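Local coordinates for peptide synthetase NRPS type II-PCP (Streptomyces verticillus, PDB 4NEO), which is a type II peptidyl carrier protein, a small, mainly helical member of the phosphopantetheine attachment-site family, belonging to nonribosomal peptide synthetase systems, at residues Arg56-Glu59 and Ala63-Ser66; Leu71-Val76 and Thr80-Ala85; Ala23-Thr28 and Glu38-Leu43. All blocks are in the same frame, centred on the assembly; numbering follows the deposited sequence. Where two conformers were deposited one is given.

Contact 1. Residues Arg56-Glu59 and Ala63-Ser66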
ATOM      1  N   ARG A  56      -5.752   3.138   7.089  1.00 49.77           N
ATOM      2  CA  ARG A  56      -4.966   2.124   7.789  1.00 51.29           C
ATOM      3  C   ARG A  56      -3.500   2.210   7.496  1.00 51.86           C
ATOM      4  O   ARG A  56      -2.673   1.957   8.355  1.00 53.93           O
ATOM      5  CB  ARG A  56      -5.491   0.733   7.417  1.00 57.60           C
ATOM      6  CG  ARG A  56      -6.860   0.510   8.058  1.00 65.56           C
ATOM      7  CD  ARG A  56      -7.255  -0.926   8.250  1.00 74.29           C
ATOM      8  NE  ARG A  56      -6.207  -1.734   8.874  1.00 78.46           N
ATOM      9  CZ  ARG A  56      -6.085  -3.049   8.691  1.00 81.20           C
ATOM     10  NH1 ARG A  56      -6.929  -3.736   7.908  1.00 84.89           N
ATOM     11  NH2 ARG A  56      -5.098  -3.686   9.280  1.00 84.35           N
ATOM     12  N   VAL A  57      -3.157   2.555   6.265  1.00 44.19           N
ATOM     13  CA  VAL A  57      -1.727   2.721   5.947  1.00 45.00           C
ATOM     14  C   VAL A  57      -1.197   3.967   6.699  1.00 44.68           C
ATOM     15  O   VAL A  57      -0.089   3.952   7.200  1.00 46.46           O
ATOM     16  CB  VAL A  57      -1.463   2.805   4.422  1.00 40.59           C
ATOM     17  CG1 VAL A  57      -0.010   3.140   4.153  1.00 43.13           C
ATOM     18  CG2 VAL A  57      -1.829   1.525   3.716  1.00 42.21           C
ATOM     19  N   GLU A  58      -1.994   5.037   6.804  1.00 44.39           N
ATOM     20  CA  GLU A  58      -1.575   6.195   7.537  1.00 46.69           C
ATOM     21  C   GLU A  58      -1.342   5.846   9.030  1.00 54.74           C
ATOM     22  O   GLU A  58      -0.372   6.324   9.650  1.00 55.65           O
ATOM     23  CB  GLU A  58      -2.642   7.315   7.489  1.00 51.34           C
ATOM     24  CG  GLU A  58      -2.811   8.115   6.191  1.00 49.01           C
ATOM     25  CD  GLU A  58      -4.010   9.104   6.281  1.00 54.82           C
ATOM     26  OE1 GLU A  58      -5.138   8.643   6.565  1.00 55.77           O
ATOM     27  OE2 GLU A  58      -3.870  10.324   6.060  1.00 56.53           O
ATOM     28  N   GLU A  59      -2.248   5.076   9.626  1.00 57.77           N
ATOM     29  CA  GLU A  59      -2.047   4.630  11.027  1.00 62.46           C
ATOM     30  C   GLU A  59      -0.772   3.789  11.057  1.00 58.30           C
ATOM     31  O   GLU A  59       0.055   3.981  11.908  1.00 61.08           O
ATOM     32  CB  GLU A  59      -3.241   3.839  11.568  1.00 65.85           C
ATOM     33  CG  GLU A  59      -4.411   4.713  12.007  1.00 81.80           C
ATOM     34  CD  GLU A  59      -5.791   4.094  11.762  1.00 90.12           C
ATOM     35  OE1 GLU A  59      -5.864   2.841  11.704  1.00 91.10           O
ATOM     36  OE2 GLU A  59      -6.797   4.862  11.622  1.00 91.11           O
ATOM     37  N   ALA A  63       1.649   8.754   9.620  1.00 58.14           N
ATOM     38  CA  ALA A  63       1.795   9.943   8.798  1.00 58.23           C
ATOM     39  C   ALA A  63       0.570  10.069   7.924  1.00 55.08           C
ATOM     40  O   ALA A  63       0.065   9.070   7.452  1.00 51.08           O
ATOM     41  CB  ALA A  63       3.017   9.814   7.915  1.00 59.88           C
ATOM     42  N   GLU A  64       0.141  11.299   7.655  1.00 54.20           N
ATOM     43  CA  GLU A  64      -1.016  11.560   6.804  1.00 61.02           C
ATOM     44  C   GLU A  64      -0.625  11.402   5.315  1.00 54.58           C
ATOM     45  O   GLU A  64       0.458  11.720   4.927  1.00 57.04           O
ATOM     46  CB  GLU A  64      -1.646  12.944   7.177  1.00 64.36           C
ATOM     47  CG  GLU A  64      -2.614  12.864   8.408  1.00 73.52           C
ATOM     48  CD  GLU A  64      -3.359  14.184   8.751  1.00 80.84           C
ATOM     49  OE1 GLU A  64      -2.926  15.234   8.262  1.00 82.25           O
ATOM     50  OE2 GLU A  64      -4.377  14.198   9.501  1.00 88.12           O
ATOM     51  N   LEU A  65      -1.508  10.851   4.518  1.00 48.73           N
ATOM     52  CA  LEU A  65      -1.288  10.571   3.121  1.00 47.25           C
ATOM     53  C   LEU A  65      -2.546  10.934   2.325  1.00 50.62           C
ATOM     54  O   LEU A  65      -3.655  10.594   2.729  1.00 50.57           O
ATOM     55  CB  LEU A  65      -1.104   9.089   2.929  1.00 45.69           C
ATOM     56  CG  LEU A  65       0.068   8.447   3.660  1.00 49.37           C
ATOM     57  CD1 LEU A  65      -0.091   6.952   3.568  1.00 46.72           C
ATOM     58  CD2 LEU A  65       1.381   8.936   3.067  1.00 53.93           C
ATOM     59  N   SER A  66      -2.347  11.552   1.168  1.00 48.61           N
ATOM     60  CA  SER A  66      -3.408  11.814   0.234  1.00 44.85           C
ATOM     61  C   SER A  66      -3.915  10.502  -0.239  1.00 45.88           C
ATOM     62  O   SER A  66      -3.177   9.489  -0.377  1.00 42.25           O
ATOM     63  CB  SER A  66      -2.912  12.696  -0.929  1.00 46.51           C
ATOM     64  OG  SER A  66      -3.904  12.851  -1.925  1.00 49.04           O
TER
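Glu-58 and Ala-63 bring their CA atoms to 5.2 Å of each other where the chain leaves helix 54-61 and folds back, and Ala-63 N closes the turn on Glu-58 O at 3.2 Å. This is a helix-loop-helix connection of the carrier-protein bundle, leading into helix 67-73. The side chain of Glu-58 makes a second bridge across the same turn. Its CG stands anti to the carbonyl carbon (chi1 -74°), and this torsion, with the extended chain beyond it, carries OE2 across the turn to Leu-65 N at 2.9 Å. The bond is nearly straight, 165° at the hydrogen, and meets OE2 on its anti side, somewhat out of the carboxylate plane. A long, acidic side chain suits this place: it grips a loop amide while its CG lies against Leu-65 CB. Glu-64 CB starts away from the helix yet comes within 3.6 Å of Glu-58 OE2; the two carboxylates, OE2 to OE2 5.2 Å, would probably disfavour each other mildly. Beside the polar bridge the contact turns apolar. Val-57, which also packs on Ile-21 and Met-79, crosses Leu-65 at about a right angle, its CG1 meeting Leu-65 CD1 at 3.9 Å.

Contact 2. Residues Leu71-Val76 and Thr80-Ala85; sequences LETRTV and TDHVHA
Val-76 and Thr-80 form the tight, buried half of this contact, one turn apart at the start of helix 76-86. Val-76 O is gripped twice by the same residue: Thr-80 N donates at 2.9 Å in the usual helical bond, and the hydroxyl Thr-80 OG1 donates at 2.7 Å. The two donors arrive from opposite faces of the carbonyl plane, the hydroxyl well above it at 38°. Threonine suits the position because OG1, placed anti to its own carbonyl carbon (chi1 -65°), swings back along the helix and spends its proton on a backbone oxygen, leaving a compact group that can face Ile-21 of helix 7-28. Val-76 lies alongside, pointing the same way, and packs on Trp-25 and Val-34.

At the other end the contact is looser and faces solvent. Thr-73 CG2 sits over one face of the His-82 imidazole, 3.8 Å from the ring centroid, a CH-pi contact; a second conformer of exposed His-82 makes it doubtful as a fixed feature. With Thr-73 OG1 held by Val-69 O, CG2 is the branch left to meet the ring.

Between lies a helix-to-helix turn of the carrier-protein bundle. Arg-74 leaves the helix with phi 70°, and its NE bonds back to Leu-71 O at 3.2 Å. Its NH1 forms a salt bridge to Asp-39, and NH2 bonds weakly to 2-(2-methoxyethoxy)ethanol in its pocket. Thus paired bonds secure the start of helix 76-86, Arg-74 NE and the Thr-75 N-cap shape the link, and the exposed methyl-to-ring contact is probably less fixed.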
ATOM      1  N   LEU A  71      -4.587   6.046  -5.350  1.00 48.35           N
ATOM      2  CA  LEU A  71      -5.363   6.107  -6.579  1.00 51.87           C
ATOM      3  C   LEU A  71      -4.518   6.471  -7.777  1.00 53.92           C
ATOM      4  O   LEU A  71      -4.943   6.237  -8.891  1.00 52.22           O
ATOM      5  CB  LEU A  71      -6.554   7.062  -6.473  1.00 52.32           C
ATOM      6  CG  LEU A  71      -7.648   6.613  -5.481  1.00 52.89           C
ATOM      7  CD1 LEU A  71      -8.732   7.699  -5.377  1.00 54.89           C
ATOM      8  CD2 LEU A  71      -8.240   5.285  -5.938  1.00 57.80           C
ATOM      9  N   GLU A  72      -3.319   6.997  -7.557  1.00 47.72           N
ATOM     10  CA  GLU A  72      -2.419   7.328  -8.679  1.00 52.73           C
ATOM     11  C   GLU A  72      -1.319   6.272  -8.882  1.00 51.87           C
ATOM     12  O   GLU A  72      -0.701   6.205  -9.942  1.00 53.75           O
ATOM     13  CB  GLU A  72      -1.810   8.730  -8.490  1.00 53.27           C
ATOM     14  CG  GLU A  72      -2.882   9.791  -8.700  1.00 57.40           C
ATOM     15  CD  GLU A  72      -2.372  11.213  -8.486  1.00 62.73           C
ATOM     16  OE1 GLU A  72      -1.164  11.378  -8.203  1.00 68.82           O
ATOM     17  OE2 GLU A  72      -3.209  12.140  -8.590  1.00 68.83           O
ATOM     18  N   THR A  73      -1.081   5.433  -7.878  1.00 46.81           N
ATOM     19  CA  THR A  73      -0.104   4.364  -8.044  1.00 48.30           C
ATOM     20  C   THR A  73      -0.805   3.045  -8.399  1.00 51.63           C
ATOM     21  O   THR A  73      -0.329   2.326  -9.236  1.00 55.97           O
ATOM     22  CB  THR A  73       0.739   4.163  -6.816  1.00 44.26           C
ATOM     23  OG1 THR A  73      -0.110   3.792  -5.707  1.00 41.86           O
ATOM     24  CG2 THR A  73       1.557   5.381  -6.536  1.00 48.19           C
ATOM     25  N   ARG A  74      -1.930   2.769  -7.727  1.00 50.69           N
ATOM     26  CA  ARG A  74      -2.864   1.693  -8.030  1.00 52.13           C
ATOM     27  C   ARG A  74      -2.381   0.267  -7.763  1.00 50.44           C
ATOM     28  O   ARG A  74      -3.143  -0.654  -8.002  1.00 50.89           O
ATOM     29  CB  ARG A  74      -3.348   1.771  -9.483  1.00 61.47           C
ATOM     30  CG  ARG A  74      -3.683   3.165  -9.961  1.00 69.24           C
ATOM     31  CD  ARG A  74      -4.873   3.191 -10.857  1.00 73.58           C
ATOM     32  NE  ARG A  74      -6.096   3.575 -10.133  1.00 84.66           N
ATOM     33  CZ  ARG A  74      -7.234   2.875 -10.118  1.00101.97           C
ATOM     34  NH1 ARG A  74      -7.309   1.697 -10.749  1.00104.04           N
ATOM     35  NH2 ARG A  74      -8.310   3.345  -9.466  1.00107.28           N
ATOM     36  N   THR A  75      -1.135   0.050  -7.349  1.00 45.24           N
ATOM     37  CA  THR A  75      -0.686  -1.273  -6.918  1.00 44.20           C
ATOM     38  C   THR A  75      -0.132  -1.163  -5.512  1.00 44.24           C
ATOM     39  O   THR A  75       0.218  -0.053  -5.031  1.00 40.88           O
ATOM     40  CB  THR A  75       0.348  -1.899  -7.831  1.00 46.41           C
ATOM     41  OG1 THR A  75       1.575  -1.144  -7.787  1.00 46.06           O
ATOM     42  CG2 THR A  75      -0.192  -1.976  -9.269  1.00 51.53           C
ATOM     43  N   VAL A  76      -0.062  -2.298  -4.830  1.00 41.31           N
ATOM     44  CA  VAL A  76       0.538  -2.325  -3.519  1.00 42.73           C
ATOM     45  C   VAL A  76       2.016  -1.907  -3.620  1.00 44.75           C
ATOM     46  O   VAL A  76       2.483  -1.123  -2.786  1.00 41.72           O
ATOM     47  CB  VAL A  76       0.475  -3.736  -2.920  1.00 41.90           C
ATOM     48  CG1 VAL A  76       1.486  -3.918  -1.793  1.00 43.45           C
ATOM     49  CG2 VAL A  76      -0.948  -4.107  -2.485  1.00 45.58           C
ATOM     50  N   THR A  80       3.608   1.397  -1.946  1.00 37.88           N
ATOM     51  CA  THR A  80       4.717   1.186  -1.024  1.00 40.49           C
ATOM     52  C   THR A  80       5.870   2.129  -1.351  1.00 41.45           C
ATOM     53  O   THR A  80       6.434   2.807  -0.478  1.00 40.71           O
ATOM     54  CB  THR A  80       5.187  -0.291  -1.067  1.00 44.41           C
ATOM     55  OG1 THR A  80       4.115  -1.107  -0.581  1.00 41.60           O
ATOM     56  CG2 THR A  80       6.396  -0.497  -0.162  1.00 47.15           C
ATOM     57  N   ASP A  81       6.231   2.156  -2.616  1.00 43.18           N
ATOM     58  CA  ASP A  81       7.333   2.983  -3.069  1.00 50.07           C
ATOM     59  C   ASP A  81       7.033   4.437  -2.843  1.00 50.29           C
ATOM     60  O   ASP A  81       7.927   5.154  -2.432  1.00 48.66           O
ATOM     61  CB  ASP A  81       7.671   2.736  -4.550  1.00 53.93           C
ATOM     62  CG  ASP A  81       8.532   1.452  -4.756  1.00 60.94           C
ATOM     63  OD1 ASP A  81       8.763   0.661  -3.803  1.00 68.74           O
ATOM     64  OD2 ASP A  81       8.990   1.222  -5.889  1.00 59.90           O
ATOM     65  N   HIS A  82       5.797   4.880  -3.092  0.50 49.40           N
ATOM     66  CA  HIS A  82       5.375   6.300  -2.969  0.50 54.28           C
ATOM     67  C   HIS A  82       5.273   6.713  -1.495  0.50 55.45           C
ATOM     68  O   HIS A  82       5.364   7.903  -1.148  0.50 52.74           O
ATOM     69  CB  HIS A  82       3.973   6.465  -3.591  0.50 57.56           C
ATOM     70  CG  HIS A  82       3.825   7.544  -4.642  0.50 60.13           C
ATOM     71  ND1 HIS A  82       4.763   7.795  -5.620  0.50 67.75           N
ATOM     72  CD2 HIS A  82       2.765   8.343  -4.936  0.50 64.30           C
ATOM     73  CE1 HIS A  82       4.318   8.742  -6.430  0.50 65.80           C
ATOM     74  NE2 HIS A  82       3.106   9.092  -6.036  0.50 67.63           N
ATOM     75  N   VAL A  83       4.959   5.753  -0.626  1.00 49.28           N
ATOM     76  CA  VAL A  83       5.014   5.983   0.812  1.00 49.19           C
ATOM     77  C   VAL A  83       6.476   5.907   1.289  1.00 53.59           C
ATOM     78  O   VAL A  83       6.896   6.761   1.989  1.00 61.89           O
ATOM     79  CB  VAL A  83       4.111   5.004   1.589  1.00 46.98           C
ATOM     80  CG1 VAL A  83       4.336   5.114   3.073  1.00 48.32           C
ATOM     81  CG2 VAL A  83       2.645   5.151   1.212  1.00 46.08           C
ATOM     82  N   HIS A  84       7.235   4.880   0.911  1.00 60.30           N
ATOM     83  CA  HIS A  84       8.647   4.621   1.400  1.00 64.93           C
ATOM     84  C   HIS A  84       9.599   5.736   1.103  1.00 74.08           C
ATOM     85  O   HIS A  84      10.652   5.855   1.816  1.00 70.07           O
ATOM     86  CB  HIS A  84       9.216   3.227   0.870  1.00 74.77           C
ATOM     87  CG  HIS A  84      10.691   2.961   1.147  1.00 86.37           C
ATOM     88  ND1 HIS A  84      11.163   2.415   2.333  1.00 86.48           N
ATOM     89  CD2 HIS A  84      11.785   3.105   0.348  1.00 89.18           C
ATOM     90  CE1 HIS A  84      12.481   2.270   2.256  1.00 86.79           C
ATOM     91  NE2 HIS A  84      12.882   2.677   1.065  1.00 88.66           N
ATOM     92  N   ALA A  85       9.213   6.511   0.061  1.00 78.78           N
ATOM     93  CA  ALA A  85       9.866   7.746  -0.407  1.00 89.71           C
ATOM     94  C   ALA A  85       9.641   8.866   0.568  1.00 98.66           C
ATOM     95  O   ALA A  85      10.598   9.516   1.020  1.00121.54           O
ATOM     96  CB  ALA A  85       9.344   8.183  -1.785  1.00 81.70           C
TER

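Contact 3. Residues Ala23-Thr28 and Glu38-Leu43; sequences AIWAET and EDFAAL
Phe-40 presents the edge of its ring to the face of Trp-25, a T-shaped pair that ties the loop before helix 47-50 to the last turns of helix 7-28. The centroid of the phenyl ring stands 5.7 Å from that of the six-membered indole ring, and the planes are turned 80° against each other. With chi1 at 178°, the phenyl swings over the benzo end of the indole, with Phe-40 CD1 above the face and Phe-40 CB 4.0 Å from Trp-25 CZ3. Leu-43 comes from another direction: it crosses Trp-25 at about a right angle, and its CD1 touches the indole rim in the ring plane, 3.9 Å from Trp-25 CE3. The large, flat tryptophan suits this place because its face and its edge can each receive a different loop residue. Leu-70 of helix 67-73 touches both aromatic side chains, while Phe-40 also packs on His-49 and Ala-50 and helps line the pocket holding 2-(2-methoxyethoxy)ethanol.

The curl that carries Phe-40 and Leu-43 is shaped by Asp-39, whose CB leads away from helix 7-28. Its OD2 accepts Ala-41 N at 2.9 Å from above the carboxylate plane, an Asx turn, and Ala-42 N at 3.3 Å on the anti lone pair. Aspartate is short enough to bend back onto these amides, and the small alanines that follow fit the exposed outer side of the curl.

Across the interface the attraction is thus dispersive and aromatic: no polar bond joins the loop to segment 23-28, while Asp-39 and Phe-40 also bond to Arg-74. The Asx and Arg-74 bonds probably help set the shape in which the loop brings an apolar face to Trp-25.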
ATOM      1  N   ALA A  23      -1.239  -6.773   3.170  1.00 51.16           N
ATOM      2  CA  ALA A  23      -2.182  -7.373   4.097  1.00 52.66           C
ATOM      3  C   ALA A  23      -3.367  -6.451   4.338  1.00 53.91           C
ATOM      4  O   ALA A  23      -4.493  -6.925   4.435  1.00 55.26           O
ATOM      5  CB  ALA A  23      -1.496  -7.691   5.413  1.00 56.86           C
ATOM      6  N   ILE A  24      -3.126  -5.138   4.416  1.00 49.99           N
ATOM      7  CA  ILE A  24      -4.222  -4.145   4.539  1.00 49.60           C
ATOM      8  C   ILE A  24      -5.168  -4.179   3.348  1.00 51.54           C
ATOM      9  O   ILE A  24      -6.386  -4.203   3.531  1.00 53.35           O
ATOM     10  CB  ILE A  24      -3.651  -2.722   4.744  1.00 49.23           C
ATOM     11  CG1 ILE A  24      -3.067  -2.592   6.140  1.00 47.29           C
ATOM     12  CG2 ILE A  24      -4.691  -1.637   4.506  1.00 51.60           C
ATOM     13  CD1 ILE A  24      -2.217  -1.338   6.303  1.00 49.92           C
ATOM     14  N   TRP A  25      -4.613  -4.177   2.126  1.00 49.36           N
ATOM     15  CA  TRP A  25      -5.428  -4.339   0.922  1.00 50.81           C
ATOM     16  C   TRP A  25      -6.255  -5.632   0.951  1.00 53.84           C
ATOM     17  O   TRP A  25      -7.423  -5.657   0.585  1.00 55.47           O
ATOM     18  CB  TRP A  25      -4.545  -4.373  -0.353  1.00 49.64           C
ATOM     19  CG  TRP A  25      -3.967  -3.069  -0.812  1.00 48.44           C
ATOM     20  CD1 TRP A  25      -3.371  -2.121  -0.059  1.00 47.53           C
ATOM     21  CD2 TRP A  25      -3.926  -2.589  -2.157  1.00 47.51           C
ATOM     22  NE1 TRP A  25      -2.978  -1.055  -0.840  1.00 45.61           N
ATOM     23  CE2 TRP A  25      -3.295  -1.323  -2.134  1.00 43.93           C
ATOM     24  CE3 TRP A  25      -4.365  -3.102  -3.371  1.00 47.17           C
ATOM     25  CZ2 TRP A  25      -3.074  -0.569  -3.290  1.00 45.09           C
ATOM     26  CZ3 TRP A  25      -4.168  -2.343  -4.528  1.00 50.69           C
ATOM     27  CH2 TRP A  25      -3.536  -1.091  -4.472  1.00 48.20           C
ATOM     28  N   ALA A  26      -5.620  -6.734   1.300  1.00 55.78           N
ATOM     29  CA  ALA A  26      -6.280  -8.014   1.249  1.00 58.85           C
ATOM     30  C   ALA A  26      -7.431  -8.036   2.214  1.00 64.57           C
ATOM     31  O   ALA A  26      -8.509  -8.489   1.861  1.00 64.55           O
ATOM     32  CB  ALA A  26      -5.322  -9.146   1.584  1.00 62.10           C
ATOM     33  N   GLU A  27      -7.184  -7.571   3.437  1.00 66.46           N
ATOM     34  CA  GLU A  27      -8.212  -7.539   4.481  1.00 70.20           C
ATOM     35  C   GLU A  27      -9.328  -6.652   4.054  1.00 67.17           C
ATOM     36  O   GLU A  27     -10.467  -7.020   4.183  1.00 67.97           O
ATOM     37  CB  GLU A  27      -7.691  -6.980   5.797  1.00 77.08           C
ATOM     38  CG  GLU A  27      -6.713  -7.887   6.512  1.00 90.65           C
ATOM     39  CD  GLU A  27      -6.162  -7.262   7.782  1.00101.51           C
ATOM     40  OE1 GLU A  27      -6.993  -6.723   8.575  1.00113.51           O
ATOM     41  OE2 GLU A  27      -4.914  -7.329   7.979  1.00 95.00           O
ATOM     42  N   THR A  28      -9.008  -5.482   3.524  1.00 59.85           N
ATOM     43  CA  THR A  28     -10.041  -4.546   3.144  1.00 62.56           C
ATOM     44  C   THR A  28     -10.877  -5.059   1.992  1.00 65.28           C
ATOM     45  O   THR A  28     -12.082  -4.839   1.969  1.00 66.47           O
ATOM     46  CB  THR A  28      -9.456  -3.182   2.756  1.00 59.31           C
ATOM     47  OG1 THR A  28      -8.645  -2.691   3.842  1.00 56.01           O
ATOM     48  CG2 THR A  28     -10.612  -2.196   2.409  1.00 60.96           C
ATOM     49  N   GLU A  38      -0.956  -6.095  -8.592  1.00 55.31           N
ATOM     50  CA  GLU A  38      -2.351  -6.187  -9.040  1.00 57.22           C
ATOM     51  C   GLU A  38      -3.034  -4.852  -8.977  1.00 53.50           C
ATOM     52  O   GLU A  38      -2.942  -4.164  -7.974  1.00 52.03           O
ATOM     53  CB  GLU A  38      -3.115  -7.225  -8.177  1.00 64.16           C
ATOM     54  CG  GLU A  38      -2.651  -8.671  -8.371  1.00 66.25           C
ATOM     55  CD  GLU A  38      -3.583  -9.671  -7.689  1.00 75.24           C
ATOM     56  OE1 GLU A  38      -4.419 -10.263  -8.417  1.00 73.71           O
ATOM     57  OE2 GLU A  38      -3.491  -9.813  -6.434  1.00 69.37           O
ATOM     58  N   ASP A  39      -3.757  -4.475 -10.029  1.00 53.30           N
ATOM     59  CA  ASP A  39      -4.416  -3.146 -10.062  1.00 54.44           C
ATOM     60  C   ASP A  39      -5.628  -3.058  -9.109  1.00 55.56           C
ATOM     61  O   ASP A  39      -6.490  -3.943  -9.110  1.00 55.75           O
ATOM     62  CB  ASP A  39      -4.830  -2.773 -11.517  1.00 63.57           C
ATOM     63  CG  ASP A  39      -5.489  -1.402 -11.598  1.00 70.11           C
ATOM     64  OD1 ASP A  39      -4.767  -0.394 -11.742  1.00 78.34           O
ATOM     65  OD2 ASP A  39      -6.725  -1.303 -11.437  1.00 76.26           O
ATOM     66  N   PHE A  40      -5.718  -1.961  -8.357  1.00 51.49           N
ATOM     67  CA  PHE A  40      -6.740  -1.710  -7.331  1.00 53.91           C
ATOM     68  C   PHE A  40      -8.140  -1.950  -7.857  1.00 59.93           C
ATOM     69  O   PHE A  40      -8.947  -2.557  -7.179  1.00 60.46           O
ATOM     70  CB  PHE A  40      -6.655  -0.253  -6.860  1.00 53.08           C
ATOM     71  CG  PHE A  40      -7.688   0.143  -5.847  1.00 53.33           C
ATOM     72  CD1 PHE A  40      -7.703  -0.435  -4.595  1.00 53.57           C
ATOM     73  CD2 PHE A  40      -8.651   1.102  -6.152  1.00 55.73           C
ATOM     74  CE1 PHE A  40      -8.653  -0.070  -3.662  1.00 52.43           C
ATOM     75  CE2 PHE A  40      -9.591   1.471  -5.221  1.00 57.11           C
ATOM     76  CZ  PHE A  40      -9.587   0.889  -3.977  1.00 54.90           C
ATOM     77  N   ALA A  41      -8.423  -1.413  -9.034  1.00 63.04           N
ATOM     78  CA  ALA A  41      -9.767  -1.494  -9.605  1.00 70.27           C
ATOM     79  C   ALA A  41     -10.035  -2.885 -10.126  1.00 73.81           C
ATOM     80  O   ALA A  41     -11.168  -3.353 -10.045  1.00 78.84           O
ATOM     81  CB  ALA A  41      -9.956  -0.492 -10.731  1.00 73.46           C
ATOM     82  N   ALA A  42      -9.007  -3.531 -10.677  1.00 71.41           N
ATOM     83  CA  ALA A  42      -9.120  -4.927 -11.103  1.00 75.12           C
ATOM     84  C   ALA A  42      -9.475  -5.819  -9.926  1.00 74.45           C
ATOM     85  O   ALA A  42     -10.180  -6.800 -10.105  1.00 76.17           O
ATOM     86  CB  ALA A  42      -7.857  -5.431 -11.788  1.00 76.02           C
ATOM     87  N   LEU A  43      -9.038  -5.462  -8.724  1.00 68.59           N
ATOM     88  CA  LEU A  43      -9.430  -6.184  -7.508  1.00 69.80           C
ATOM     89  C   LEU A  43     -10.846  -5.846  -6.998  1.00 71.75           C
ATOM     90  O   LEU A  43     -11.234  -6.334  -5.941  1.00 76.12           O
ATOM     91  CB  LEU A  43      -8.417  -5.925  -6.385  1.00 64.68           C
ATOM     92  CG  LEU A  43      -7.007  -6.453  -6.661  1.00 64.31           C
ATOM     93  CD1 LEU A  43      -6.008  -5.789  -5.740  1.00 62.57           C
ATOM     94  CD2 LEU A  43      -6.944  -7.956  -6.538  1.00 67.09           C
TER

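Along the chain contact 3 closes first, then contact 1, then contact 2, all within the phosphopantetheine attachment-site region. Their centres lie 12 Å (contacts 1 and 2), 13 Å (2 and 3) and 16 Å (1 and 3) apart, yet each touches the other two. Contacts 1 and 3 meet where helix 54-61 lies on helix 7-28, through Arg-56 with Glu-27 and Val-57 with Ile-24. Leu-65 against Val-83 of helix 76-86 joins contact 1 to contact 2. Contacts 2 and 3 are joined by a probable backbone bond from Phe-40 N to Arg-74 O and by an Arg-74 to Asp-39 salt bridge. Together they hold the helices and their connecting loops into one compact bundle.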